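Local coordinates for protein putative N-acetylmuramoyl-L-alanine amidase,autolysin cwp6 (Peptoclostridium difficile, PDB 5J72) that probably hydrolyses the amide bond between N-acetylmuramic acid and L-alanine in peptidoglycan, using a zinc-dependent amidase domain joined to cell wall binding repeats, at residues T349-I354 with S404-E409; K260-N265 with K355-D360; L89-L94 with L99-Y104. All coordinates share one frame; numbering follows the deposited sequence.

Contact 1: residues T349-I354 with S404-E409; sequences TNANVI and STNLSE. With NA (sodium ion), chain E.
N406 reaches from one helix to the flank of another and spends its amide nitrogen on the backbone of A351, with I354 closing over the same group. The ND2 of N406 lies 2.8 Å from the O of A351, and the bond is somewhat bent, 142° at the hydrogen. The acceptor sits almost exactly in the amide plane of N406, whereas the donor is moderately tilted from the carbonyl plane of A351 and arrives from the flank, at a C=O...donor angle of 117°. This approach makes sense in a helix: the backbone N of K355, one turn on, is also 2.8 Å from the O of A351, and the asparagine comes in nearly at right angles to it. The carbonyl oxygen thus meets two N-H groups.

Two aliphatic groups frame the amide. The CB of A351 stands 3.7 Å from ND2 of N406, and the CG2 of I354 lies equally near that nitrogen. With chi1 of I354 at -75°, CG2 is anti to the backbone N, and this branch, not CG1, borders the asparagine.

The next two residues of the short helix, L407 and S408, give their carbonyl oxygens to a sodium ion, whose other ligands are the carbonyls of K410, S433 and K436. Both helices belong to a cell wall binding (CWB2) region: 346-357 packs T349 and V353 against helix 270-283 and N352 and V353 against strand 334-341, while N350 from the one helix and L407 from the other both touch L392 of strand 391-394.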
loop_
_atom_site.group_PDB
_atom_site.type_symbol
_atom_site.label_atom_id
_atom_site.label_comp_id
_atom_site.label_asym_id
_atom_site.label_seq_id
_atom_site.Cartn_x
_atom_site.Cartn_y
_atom_site.Cartn_z
ATOM N N THR A 349 -4.133 7.562 -1.704
ATOM C CA THR A 349 -2.866 7.968 -1.044
ATOM C C THR A 349 -1.884 6.714 -0.944
ATOM O O THR A 349 -0.702 6.839 -1.149
ATOM C CB THR A 349 -3.185 8.447 0.365
ATOM O OG1 THR A 349 -4.112 9.572 0.265
ATOM C CG2 THR A 349 -1.919 8.880 1.082
ATOM N N ASN A 350 -2.459 5.554 -0.654
ATOM C CA ASN A 350 -1.636 4.318 -0.619
ATOM C C ASN A 350 -0.951 4.121 -1.976
ATOM O O ASN A 350 0.270 3.881 -2.060
ATOM C CB ASN A 350 -2.540 3.161 -0.278
ATOM C CG ASN A 350 -1.753 1.857 -0.125
ATOM O OD1 ASN A 350 -1.900 0.960 -0.970
ATOM N ND2 ASN A 350 -0.882 1.706 0.926
ATOM N N ALA A 351 -1.727 4.291 -3.106
ATOM C CA ALA A 351 -1.118 4.095 -4.443
ATOM C C ALA A 351 -0.084 5.160 -4.719
ATOM O O ALA A 351 0.963 4.843 -5.327
ATOM C CB ALA A 351 -2.211 4.129 -5.556
ATOM N N ASN A 352 -0.302 6.428 -4.273
ATOM C CA ASN A 352 0.716 7.452 -4.585
ATOM C C ASN A 352 1.983 7.241 -3.747
ATOM O O ASN A 352 3.103 7.580 -4.206
ATOM C CB ASN A 352 0.162 8.906 -4.322
ATOM C CG ASN A 352 -0.750 9.327 -5.486
ATOM O OD1 ASN A 352 -0.558 8.862 -6.642
ATOM N ND2 ASN A 352 -1.744 10.165 -5.269
ATOM N N VAL A 353 1.821 6.745 -2.515
ATOM C CA VAL A 353 3.049 6.461 -1.714
ATOM C C VAL A 353 3.834 5.331 -2.403
ATOM O O VAL A 353 5.051 5.381 -2.484
ATOM C CB VAL A 353 2.645 6.015 -0.286
ATOM C CG1 VAL A 353 3.799 5.244 0.399
ATOM C CG2 VAL A 353 2.225 7.251 0.533
ATOM N N ILE A 354 3.117 4.260 -2.817
ATOM C CA ILE A 354 3.827 3.166 -3.499
ATOM C C ILE A 354 4.485 3.724 -4.753
ATOM O O ILE A 354 5.660 3.467 -5.003
ATOM C CB ILE A 354 2.812 2.027 -3.780
ATOM C CG1 ILE A 354 2.559 1.320 -2.464
ATOM C CG2 ILE A 354 3.348 0.936 -4.773
ATOM C CD1 ILE A 354 1.301 0.388 -2.438
ATOM N N SER A 404 -4.727 0.387 -9.990
ATOM C CA SER A 404 -4.579 -0.244 -11.304
ATOM C C SER A 404 -3.288 -0.054 -11.969
ATOM O O SER A 404 -2.722 -1.021 -12.480
ATOM C CB SER A 404 -5.664 0.263 -12.268
ATOM O OG SER A 404 -6.919 -0.034 -11.711
ATOM N N THR A 405 -2.803 1.158 -12.036
ATOM C CA THR A 405 -1.540 1.400 -12.730
ATOM C C THR A 405 -0.307 0.735 -12.084
ATOM O O THR A 405 0.517 0.125 -12.768
ATOM C CB THR A 405 -1.296 2.908 -12.808
ATOM O OG1 THR A 405 -2.515 3.530 -13.250
ATOM C CG2 THR A 405 -0.198 3.271 -13.750
ATOM N N ASN A 406 -0.142 0.919 -10.760
ATOM C CA ASN A 406 0.980 0.298 -10.063
ATOM C C ASN A 406 0.890 -1.245 -10.237
ATOM O O ASN A 406 1.899 -1.860 -10.506
ATOM C CB ASN A 406 0.851 0.589 -8.541
ATOM C CG ASN A 406 1.222 2.037 -8.179
ATOM O OD1 ASN A 406 1.878 2.738 -8.970
ATOM N ND2 ASN A 406 0.836 2.558 -7.023
ATOM N N LEU A 407 -0.309 -1.852 -10.042
ATOM C CA LEU A 407 -0.402 -3.327 -10.133
ATOM C C LEU A 407 -0.058 -3.797 -11.580
ATOM O O LEU A 407 0.682 -4.768 -11.759
ATOM C CB LEU A 407 -1.766 -3.820 -9.694
ATOM C CG LEU A 407 -2.039 -3.550 -8.211
ATOM C CD1 LEU A 407 -3.392 -4.019 -7.871
ATOM C CD2 LEU A 407 -1.007 -4.350 -7.339
ATOM N N SER A 408 -0.542 -3.068 -12.597
ATOM C CA SER A 408 -0.184 -3.388 -13.971
ATOM C C SER A 408 1.294 -3.227 -14.233
ATOM O O SER A 408 1.942 -4.181 -14.690
ATOM C CB SER A 408 -0.958 -2.499 -14.966
ATOM O OG SER A 408 -0.528 -2.850 -16.271
ATOM N N GLU A 409 1.877 -2.105 -13.937
ATOM C CA GLU A 409 3.276 -1.933 -14.318
ATOM C C GLU A 409 4.286 -2.754 -13.546
ATOM O O GLU A 409 5.269 -3.196 -14.119
ATOM C CB GLU A 409 3.691 -0.489 -14.163
ATOM C CG GLU A 409 2.830 0.424 -15.041
ATOM C CD GLU A 409 3.350 1.858 -15.146
ATOM O OE1 GLU A 409 3.951 2.386 -14.168
ATOM O OE2 GLU A 409 3.140 2.462 -16.229
HETATM NA NA NA E . 2.123 -6.116 -13.005
#

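Contact 2: residues K260-N265 with K355-D360; sequences KIYIAN and KTFYPD
Y262, on a parallel strand, turns an edge of its ring toward the face of F357, in the last turn of a helix. The planes stand at 81° and the centroids are 5.7 Å apart, a T-shaped (edge-to-face) pair. Contact is narrow: CE1 of Y262 comes to 3.9 Å from CE2 of F357 and 4.1 Å from CZ of F357, so the tyrosine edge bears on the outer end of the phenylalanine rather than on its centre. The backbones stay well apart, 11.6 Å between the CA atoms of Y262 and F357, and the two rings bridge that gap.

The tight side is built round the tyrosine. Its ring meets that of Y312 on the neighbouring strand 308-314, with the planes only about 20° apart, and its OH is hydrogen-bonded to the OD2 of D283, which also takes a salt bridge from K260. I276 of helix 270-283 touches both side chains. The phenylalanine is packed within its own helix too: the CG2 of T356 lies 3.8 Å above the centre of the F357 ring, on the face opposite Y262.

The looser side begins at F357, which is itself partly exposed. Y358 leaves helical geometry but its ring stays buried, with its OH bonded to S278; P359 and D360 then continue as an exposed loop, though K410 reaches the carbonyls of Y358 and D360.

Strand 260-265 and helix 346-357 fall in successive CWB2 regions. What joins them here is a ring C-H edge set against a pi face, a weak attraction that depends on shape and orientation. With the OH of Y262 directed to D283, no polar atom enters the pairing with F357, and its contribution is apolar and aromatic.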
loop_
_atom_site.group_PDB
_atom_site.type_symbol
_atom_site.label_atom_id
_atom_site.label_comp_id
_atom_site.label_asym_id
_atom_site.label_seq_id
_atom_site.Cartn_x
_atom_site.Cartn_y
_atom_site.Cartn_z
ATOM N N LYS A 260 15.701 12.576 8.628
ATOM C CA LYS A 260 14.602 12.634 7.677
ATOM C C LYS A 260 13.303 12.408 8.457
ATOM O O LYS A 260 13.297 11.594 9.398
ATOM C CB LYS A 260 14.785 11.524 6.612
ATOM C CG LYS A 260 13.470 11.118 5.954
ATOM C CD LYS A 260 13.718 10.454 4.533
ATOM C CE LYS A 260 14.929 9.589 4.441
ATOM N NZ LYS A 260 14.914 8.750 3.165
ATOM N N ILE A 261 12.222 13.118 8.122
ATOM C CA ILE A 261 10.966 12.859 8.797
ATOM C C ILE A 261 9.841 12.759 7.767
ATOM O O ILE A 261 9.897 13.341 6.690
ATOM C CB ILE A 261 10.599 13.935 9.858
ATOM C CG1 ILE A 261 10.497 15.338 9.215
ATOM C CG2 ILE A 261 11.650 13.902 10.995
ATOM C CD1 ILE A 261 9.993 16.376 10.249
ATOM N N TYR A 262 8.835 11.961 8.103
ATOM C CA TYR A 262 7.656 11.802 7.301
ATOM C C TYR A 262 6.580 12.356 8.189
ATOM O O TYR A 262 6.306 11.795 9.229
ATOM C CB TYR A 262 7.382 10.301 7.010
ATOM C CG TYR A 262 8.443 9.714 6.089
ATOM C CD1 TYR A 262 8.348 9.850 4.708
ATOM C CD2 TYR A 262 9.535 9.032 6.598
ATOM C CE1 TYR A 262 9.292 9.306 3.858
ATOM C CE2 TYR A 262 10.519 8.500 5.751
ATOM C CZ TYR A 262 10.382 8.641 4.378
ATOM O OH TYR A 262 11.322 8.169 3.509
ATOM N N ILE A 263 5.921 13.468 7.766
ATOM C CA ILE A 263 4.902 14.097 8.617
ATOM C C ILE A 263 3.490 13.694 8.215
ATOM O O ILE A 263 3.165 13.619 7.003
ATOM C CB ILE A 263 5.072 15.632 8.454
ATOM C CG1 ILE A 263 6.435 16.059 9.023
ATOM C CG2 ILE A 263 3.942 16.345 9.171
ATOM C CD1 ILE A 263 6.828 17.504 8.587
ATOM N N ALA A 264 2.647 13.442 9.183
ATOM C CA ALA A 264 1.222 13.180 8.920
ATOM C C ALA A 264 0.430 13.954 9.998
ATOM O O ALA A 264 0.983 14.283 11.073
ATOM C CB ALA A 264 0.878 11.679 9.034
ATOM N N ASN A 265 -0.857 14.237 9.708
ATOM C CA ASN A 265 -1.712 14.930 10.684
ATOM C C ASN A 265 -2.082 13.887 11.756
ATOM O O ASN A 265 -2.627 12.872 11.421
ATOM C CB ASN A 265 -2.936 15.509 9.969
ATOM C CG ASN A 265 -3.756 16.348 10.912
ATOM O OD1 ASN A 265 -4.174 15.841 11.963
ATOM N ND2 ASN A 265 -4.011 17.628 10.604
ATOM N N LYS A 355 3.754 4.531 -5.546
ATOM C CA LYS A 355 4.388 5.058 -6.753
ATOM C C LYS A 355 5.588 5.928 -6.462
ATOM O O LYS A 355 6.608 5.836 -7.159
ATOM C CB LYS A 355 3.292 5.848 -7.553
ATOM C CG LYS A 355 3.847 6.695 -8.682
ATOM C CD LYS A 355 2.761 7.780 -9.085
ATOM C CE LYS A 355 2.689 8.857 -8.018
ATOM N NZ LYS A 355 1.662 9.900 -8.321
ATOM N N THR A 356 5.516 6.752 -5.429
ATOM C CA THR A 356 6.614 7.667 -5.148
ATOM C C THR A 356 7.788 7.071 -4.408
ATOM O O THR A 356 8.943 7.345 -4.769
ATOM C CB THR A 356 6.036 8.762 -4.247
ATOM O OG1 THR A 356 4.984 9.417 -4.974
ATOM C CG2 THR A 356 7.091 9.809 -3.784
ATOM N N PHE A 357 7.516 6.282 -3.384
ATOM C CA PHE A 357 8.595 5.740 -2.506
ATOM C C PHE A 357 9.052 4.353 -2.843
ATOM O O PHE A 357 10.053 3.909 -2.251
ATOM C CB PHE A 357 8.098 5.798 -1.022
ATOM C CG PHE A 357 7.911 7.251 -0.590
ATOM C CD1 PHE A 357 6.663 7.766 -0.373
ATOM C CD2 PHE A 357 9.003 8.095 -0.420
ATOM C CE1 PHE A 357 6.480 9.092 0.013
ATOM C CE2 PHE A 357 8.823 9.433 -0.035
ATOM C CZ PHE A 357 7.569 9.911 0.180
ATOM N N TYR A 358 8.375 3.632 -3.758
ATOM C CA TYR A 358 8.797 2.297 -4.193
ATOM C C TYR A 358 8.780 2.376 -5.785
ATOM O O TYR A 358 7.995 1.681 -6.434
ATOM C CB TYR A 358 7.792 1.198 -3.725
ATOM C CG TYR A 358 7.823 1.065 -2.216
ATOM C CD1 TYR A 358 8.675 0.149 -1.594
ATOM C CD2 TYR A 358 7.057 1.909 -1.402
ATOM C CE1 TYR A 358 8.756 0.075 -0.202
ATOM C CE2 TYR A 358 7.135 1.840 -0.010
ATOM C CZ TYR A 358 7.976 0.914 0.580
ATOM O OH TYR A 358 7.966 0.799 1.949
ATOM N N PRO A 359 9.634 3.202 -6.363
ATOM C CA PRO A 359 9.741 3.413 -7.803
ATOM C C PRO A 359 10.177 2.204 -8.612
ATOM O O PRO A 359 9.879 2.150 -9.796
ATOM C CB PRO A 359 10.743 4.565 -7.901
ATOM C CG PRO A 359 11.613 4.371 -6.763
ATOM C CD PRO A 359 10.668 3.978 -5.656
ATOM N N ASP A 360 10.893 1.256 -8.019
ATOM C CA ASP A 360 11.331 0.115 -8.799
ATOM C C ASP A 360 10.171 -0.614 -9.461
ATOM O O ASP A 360 9.104 -0.772 -8.869
ATOM C CB ASP A 360 12.070 -0.880 -7.900
ATOM C CG ASP A 360 13.422 -0.413 -7.363
ATOM O OD1 ASP A 360 13.880 0.658 -7.763
ATOM O OD2 ASP A 360 14.007 -1.131 -6.531
#

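Contact 3: residues L89-L94 with L99-Y104; sequences LNKEDL and LNLKDY
L94 and L101 both hold CG anti to the carbonyl carbon, with chi1 of -66° and -59°, which lays each CG beside its own backbone N. Across the short gap between helix and loop the two side chains cross at about a right angle. The two methyls of L101 divide the work. Its CD2 rests 4.1 Å from CB of L94 and touches that residue's CD1 as well, while its CD1 lies 3.6 Å from CD of K91. The lysine chain, bent at each torsion beyond the first, crosses obliquely over that methyl with its aliphatic part, so an exposed charged residue contributes hydrocarbon to a largely leucine contact. L99 lays its CB 3.5 Å from the O of L94 and its CD1 4.0 Å from CD2 of L94.

A short capped helix, 91-96, leads through a loop into the 3-10 turn 101-104. At the start of the helix, N90 is the N-cap and forms a capping box with D93: N of D93 bonds to OD1 of N90 at 3.2 Å, and N of N90 bonds to OD1 of D93 at 3.1 Å. Further along, the N of L99 donates to the O of L94 over 3.2 Å, fairly straight at 161°, tying the returning chain to the helix.

On strand 72-82, I78 touches L94 and L75 touches L101, whereas L99 turns to I3 and I5 of strand 3-7. N100 and D103 bind calcium in this protein, although none is bound to them in this model, and K102 forms salt bridges with E74 and D105.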
loop_
_atom_site.group_PDB
_atom_site.type_symbol
_atom_site.label_atom_id
_atom_site.label_comp_id
_atom_site.label_asym_id
_atom_site.label_seq_id
_atom_site.Cartn_x
_atom_site.Cartn_y
_atom_site.Cartn_z
ATOM N N LEU A 89 31.658 -25.743 10.977
ATOM C CA LEU A 89 30.655 -26.133 11.943
ATOM C C LEU A 89 29.576 -26.899 11.162
ATOM O O LEU A 89 28.880 -26.281 10.315
ATOM C CB LEU A 89 29.985 -24.895 12.611
ATOM C CG LEU A 89 31.045 -23.907 13.239
ATOM C CD1 LEU A 89 30.361 -22.619 13.710
ATOM C CD2 LEU A 89 31.718 -24.574 14.416
ATOM N N ASN A 90 29.414 -28.203 11.410
ATOM C CA ASN A 90 28.360 -28.911 10.685
ATOM C C ASN A 90 27.052 -28.887 11.497
ATOM O O ASN A 90 26.986 -28.182 12.528
ATOM C CB ASN A 90 28.848 -30.385 10.320
ATOM C CG ASN A 90 29.109 -31.257 11.517
ATOM O OD1 ASN A 90 28.815 -30.920 12.687
ATOM N ND2 ASN A 90 29.627 -32.469 11.295
ATOM N N LYS A 91 26.019 -29.601 11.047
ATOM C CA LYS A 91 24.702 -29.538 11.765
ATOM C C LYS A 91 24.797 -29.837 13.189
ATOM O O LYS A 91 24.233 -29.119 14.020
ATOM C CB LYS A 91 23.716 -30.546 11.212
ATOM C CG LYS A 91 23.372 -30.277 9.784
ATOM C CD LYS A 91 21.843 -30.383 9.611
ATOM C CE LYS A 91 21.323 -31.710 9.998
ATOM N NZ LYS A 91 20.321 -32.175 8.970
ATOM N N GLU A 92 25.506 -30.934 13.524
ATOM C CA GLU A 92 25.627 -31.281 14.948
ATOM C C GLU A 92 26.350 -30.213 15.727
ATOM O O GLU A 92 25.960 -29.922 16.861
ATOM C CB GLU A 92 26.350 -32.659 15.063
ATOM C CG GLU A 92 26.590 -33.064 16.497
ATOM C CD GLU A 92 27.134 -34.531 16.605
ATOM O OE1 GLU A 92 27.341 -34.980 17.732
ATOM O OE2 GLU A 92 27.346 -35.210 15.563
ATOM N N ASP A 93 27.392 -29.606 15.177
ATOM C CA ASP A 93 28.105 -28.551 15.933
ATOM C C ASP A 93 27.170 -27.375 16.121
ATOM O O ASP A 93 27.126 -26.775 17.199
ATOM C CB ASP A 93 29.329 -28.023 15.131
ATOM C CG ASP A 93 30.365 -29.119 14.878
ATOM O OD1 ASP A 93 31.117 -29.023 13.855
ATOM O OD2 ASP A 93 30.421 -30.062 15.680
ATOM N N LEU A 94 26.444 -26.994 15.056
ATOM C CA LEU A 94 25.566 -25.830 15.180
ATOM C C LEU A 94 24.455 -26.087 16.238
ATOM O O LEU A 94 24.125 -25.161 17.001
ATOM C CB LEU A 94 24.957 -25.475 13.842
ATOM C CG LEU A 94 25.955 -24.994 12.816
ATOM C CD1 LEU A 94 25.287 -24.928 11.463
ATOM C CD2 LEU A 94 26.419 -23.649 13.207
ATOM N N LEU A 99 21.581 -23.680 18.285
ATOM C CA LEU A 99 20.672 -23.328 17.190
ATOM C C LEU A 99 19.699 -24.372 16.919
ATOM O O LEU A 99 19.988 -25.559 17.087
ATOM C CB LEU A 99 21.519 -23.090 15.933
ATOM C CG LEU A 99 22.438 -21.885 16.054
ATOM C CD1 LEU A 99 23.235 -21.716 14.781
ATOM C CD2 LEU A 99 21.640 -20.588 16.277
ATOM N N ASN A 100 18.484 -23.973 16.496
ATOM C CA ASN A 100 17.510 -24.940 16.055
ATOM C C ASN A 100 17.472 -24.705 14.529
ATOM O O ASN A 100 16.883 -23.717 14.081
ATOM C CB ASN A 100 16.149 -24.695 16.630
ATOM C CG ASN A 100 15.220 -25.789 16.206
ATOM O OD1 ASN A 100 14.239 -25.537 15.508
ATOM N ND2 ASN A 100 15.467 -27.048 16.530
ATOM N N LEU A 101 18.097 -25.582 13.743
ATOM C CA LEU A 101 18.256 -25.289 12.309
ATOM C C LEU A 101 16.992 -25.102 11.510
ATOM O O LEU A 101 17.019 -24.357 10.525
ATOM C CB LEU A 101 19.142 -26.385 11.684
ATOM C CG LEU A 101 20.521 -26.416 12.380
ATOM C CD1 LEU A 101 21.318 -27.517 11.775
ATOM C CD2 LEU A 101 21.208 -25.079 12.211
ATOM N N LYS A 102 15.873 -25.714 11.902
ATOM C CA LYS A 102 14.683 -25.487 11.159
ATOM C C LYS A 102 14.230 -24.023 11.237
ATOM O O LYS A 102 13.450 -23.581 10.372
ATOM C CB LYS A 102 13.528 -26.368 11.654
ATOM C CG LYS A 102 13.625 -27.827 11.099
ATOM C CD LYS A 102 12.705 -28.095 9.837
ATOM C CE LYS A 102 13.437 -28.866 8.720
ATOM N NZ LYS A 102 12.842 -28.681 7.317
ATOM N N ASP A 103 14.684 -23.291 12.249
ATOM C CA ASP A 103 14.281 -21.879 12.300
ATOM C C ASP A 103 14.815 -21.094 11.076
ATOM O O ASP A 103 14.337 -19.963 10.825
ATOM C CB ASP A 103 14.931 -21.187 13.506
ATOM C CG ASP A 103 14.435 -21.685 14.836
ATOM O OD1 ASP A 103 15.059 -21.356 15.843
ATOM O OD2 ASP A 103 13.418 -22.415 14.866
ATOM N N TYR A 104 15.803 -21.632 10.349
ATOM C CA TYR A 104 16.354 -20.897 9.201
ATOM C C TYR A 104 15.864 -21.446 7.841
ATOM O O TYR A 104 16.342 -20.988 6.819
ATOM C CB TYR A 104 17.905 -20.923 9.226
ATOM C CG TYR A 104 18.364 -20.471 10.583
ATOM C CD1 TYR A 104 18.810 -21.396 11.531
ATOM C CD2 TYR A 104 18.219 -19.133 10.986
ATOM C CE1 TYR A 104 19.078 -21.018 12.841
ATOM C CE2 TYR A 104 18.478 -18.746 12.315
ATOM C CZ TYR A 104 18.896 -19.705 13.231
ATOM O OH TYR A 104 19.047 -19.420 14.564
#

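How the contacts relate
Contacts 1 and 2 share helix 346-357 and lie close together, with centres 13 Å apart. Their segments alternate along the chain, and the two meet directly: OD1 of N406 packs 3.7 Å from CB of K355. Helix 346-357 thus faces helix 404-409, with its sodium site, through A351 and I354, and strand 260-265 through F357 near its end. Contact 3 is remote, its centre 41 Å from that of contact 1 and 39 Å from that of contact 2, in the N-terminal domain; its second segment itself holds the calcium-binding residues N100 and D103. None of the three includes the zinc ligands H460, E477 and H530 of the amidase domain.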